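Local coordinates for ribose 5-phosphate isomerase, putative (Trypanosoma brucei brucei, PDB 6FXS), which probably interconverts ribose 5-phosphate and ribulose 5-phosphate, as a member of the RpiB/LacAB family of sugar-phosphate isomerases, at residues 128-133 / 142-147. Sequence-based numbering, arbitrary orientation.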
loop_
_atom_site.group_PDB
_atom_site.type_symbol
_atom_site.label_atom_id
_atom_site.label_comp_id
_atom_site.label_asym_id
_atom_site.label_seq_id
_atom_site.Cartn_x
_atom_site.Cartn_y
_atom_site.Cartn_z
ATOM N N VAL B 128 -16.196 -1.848 7.518
ATOM C CA VAL B 128 -14.835 -1.849 6.977
ATOM C C VAL B 128 -14.572 -3.187 6.268
ATOM O O VAL B 128 -14.886 -4.263 6.819
ATOM C CB VAL B 128 -13.781 -1.548 8.046
ATOM C CG1 VAL B 128 -13.776 -2.586 9.160
ATOM C CG2 VAL B 128 -12.405 -1.418 7.410
ATOM N N CYS B 129 -14.011 -3.142 5.055
ATOM C CA CYS B 129 -13.751 -4.367 4.313
ATOM C C CYS B 129 -12.258 -4.494 4.142
ATOM O O CYS B 129 -11.520 -3.457 3.903
ATOM C CB CYS B 129 -14.445 -4.303 2.960
ATOM S SG CYS B 129 -16.227 -4.057 3.026
ATOM N N LEU B 130 -11.776 -5.714 4.371
ATOM C CA LEU B 130 -10.347 -6.024 4.503
ATOM C C LEU B 130 -9.940 -7.210 3.654
ATOM O O LEU B 130 -10.782 -8.130 3.403
ATOM C CB LEU B 130 -10.047 -6.356 5.935
ATOM C CG LEU B 130 -10.481 -5.247 6.926
ATOM C CD1 LEU B 130 -10.285 -5.808 8.313
ATOM C CD2 LEU B 130 -9.607 -4.046 6.733
ATOM N N GLY B 131 -8.677 -7.202 3.232
ATOM C CA GLY B 131 -8.110 -8.307 2.454
ATOM C C GLY B 131 -7.077 -9.071 3.252
ATOM O O GLY B 131 -6.017 -8.522 3.607
ATOM N N GLU B 132 -7.391 -10.327 3.534
ATOM C CA GLU B 132 -6.464 -11.236 4.169
ATOM C C GLU B 132 -5.278 -11.575 3.244
ATOM O O GLU B 132 -4.192 -11.772 3.707
ATOM C CB GLU B 132 -7.256 -12.569 4.569
ATOM C CG GLU B 132 -6.423 -13.654 5.181
ATOM C CD GLU B 132 -5.655 -14.524 4.156
ATOM O OE1 GLU B 132 -6.084 -14.547 2.990
ATOM O OE2 GLU B 132 -4.585 -15.088 4.521
ATOM N N ARG B 133 -5.494 -11.605 1.935
ATOM C CA ARG B 133 -4.401 -11.928 0.994
ATOM C C ARG B 133 -3.469 -10.736 0.726
ATOM O O ARG B 133 -2.325 -10.906 0.303
ATOM C CB ARG B 133 -4.990 -12.425 -0.317
ATOM C CG ARG B 133 -5.766 -13.769 -0.380
ATOM C CD ARG B 133 -5.242 -14.854 0.564
ATOM N NE ARG B 133 -4.196 -15.637 0.061
ATOM C CZ ARG B 133 -3.452 -16.497 0.755
ATOM N NH1 ARG B 133 -3.638 -16.752 2.060
ATOM N NH2 ARG B 133 -2.525 -17.127 0.086
ATOM N N GLU B 142 -4.153 -2.440 12.920
ATOM C CA GLU B 142 -4.192 -0.946 12.941
ATOM C C GLU B 142 -5.465 -0.409 12.354
ATOM O O GLU B 142 -6.088 0.530 12.901
ATOM C CB GLU B 142 -2.952 -0.358 12.208
ATOM C CG GLU B 142 -2.811 1.145 12.220
ATOM C CD GLU B 142 -1.700 1.567 11.289
ATOM O OE1 GLU B 142 -1.578 1.177 10.108
ATOM O OE2 GLU B 142 -0.879 2.223 11.756
ATOM N N ILE B 143 -5.846 -0.944 11.213
ATOM C CA ILE B 143 -7.020 -0.471 10.506
ATOM C C ILE B 143 -8.280 -0.667 11.403
ATOM O O ILE B 143 -9.101 0.231 11.525
ATOM C CB ILE B 143 -7.244 -1.225 9.139
ATOM C CG1 ILE B 143 -6.170 -0.837 8.060
ATOM C CG2 ILE B 143 -8.665 -1.011 8.607
ATOM C CD1 ILE B 143 -5.982 -1.900 6.961
ATOM N N ILE B 144 -8.447 -1.861 11.965
ATOM C CA ILE B 144 -9.626 -2.179 12.775
ATOM C C ILE B 144 -9.731 -1.259 14.000
ATOM O O ILE B 144 -10.770 -0.615 14.257
ATOM C CB ILE B 144 -9.639 -3.693 13.132
ATOM C CG1 ILE B 144 -10.081 -4.480 11.908
ATOM C CG2 ILE B 144 -10.561 -3.965 14.326
ATOM C CD1 ILE B 144 -9.643 -5.924 11.932
ATOM N N MET B 145 -8.619 -1.096 14.665
ATOM C CA MET B 145 -8.598 -0.225 15.854
ATOM C C MET B 145 -8.935 1.202 15.475
ATOM O O MET B 145 -9.698 1.902 16.205
ATOM C CB MET B 145 -7.270 -0.323 16.623
ATOM C CG MET B 145 -7.082 -1.745 17.203
ATOM S SD MET B 145 -5.539 -2.001 18.095
ATOM C CE MET B 145 -5.746 -0.901 19.514
ATOM N N THR B 146 -8.352 1.648 14.351
ATOM C CA THR B 146 -8.530 3.023 13.904
ATOM C C THR B 146 -10.001 3.195 13.466
ATOM O O THR B 146 -10.656 4.180 13.775
ATOM C CB THR B 146 -7.545 3.351 12.732
ATOM O OG1 THR B 146 -6.232 3.157 13.211
ATOM C CG2 THR B 146 -7.667 4.768 12.254
ATOM N N PHE B 147 -10.493 2.236 12.692
ATOM C CA PHE B 147 -11.845 2.340 12.191
ATOM C C PHE B 147 -12.856 2.460 13.371
ATOM O O PHE B 147 -13.836 3.192 13.330
ATOM C CB PHE B 147 -12.154 1.134 11.306
ATOM C CG PHE B 147 -13.392 1.268 10.500
ATOM C CD1 PHE B 147 -13.370 1.954 9.278
ATOM C CD2 PHE B 147 -14.589 0.762 10.945
ATOM C CE1 PHE B 147 -14.471 2.010 8.484
ATOM C CE2 PHE B 147 -15.747 0.863 10.159
ATOM C CZ PHE B 147 -15.705 1.491 8.940
#
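Val128 sets its CB over the centre of one face of the Phe147 ring; all three side-chain carbons meet the ring, and CG2 also reaches Ile143. CB sits 3.5 Å from the Phe147 ring centroid and 3° off the ring normal, which makes this a CH-pi contact centred on the face. From there the branches part: CG1 reaches the Phe147 CD2 side of the ring at 3.9 Å, while CG2, anti to the backbone N, runs past the CD1 side to Ile143 CG2, also 3.9 Å away. Two residues on, Leu130 spreads its methyls over two neighbouring isoleucines, CD2 touching Ile143 CG2 at 3.7 Å and CD1 touching Ile144 CD1 at 3.7 Å. Ile143 CG2 is thus shared by Val128 and Leu130. No hydrogen bond crosses the interface, all five touching residues are buried, and the side-chain contacts between them are apolar. Ile144 also packs on Ile40 and Val44 of helix 37-46. The axes of strand 128-131 and helix 142-147 are 10.1 Å apart at closest approach and antiparallel at 175°. Helix 137-149 follows strand 127-131 in the chain and packs back along it on the five-stranded parallel sheet (order 2-1-3-5-4), the beta-alpha unit of a Rossmann-like alpha/beta/alpha sandwich, as in the RpiB/LacAB family.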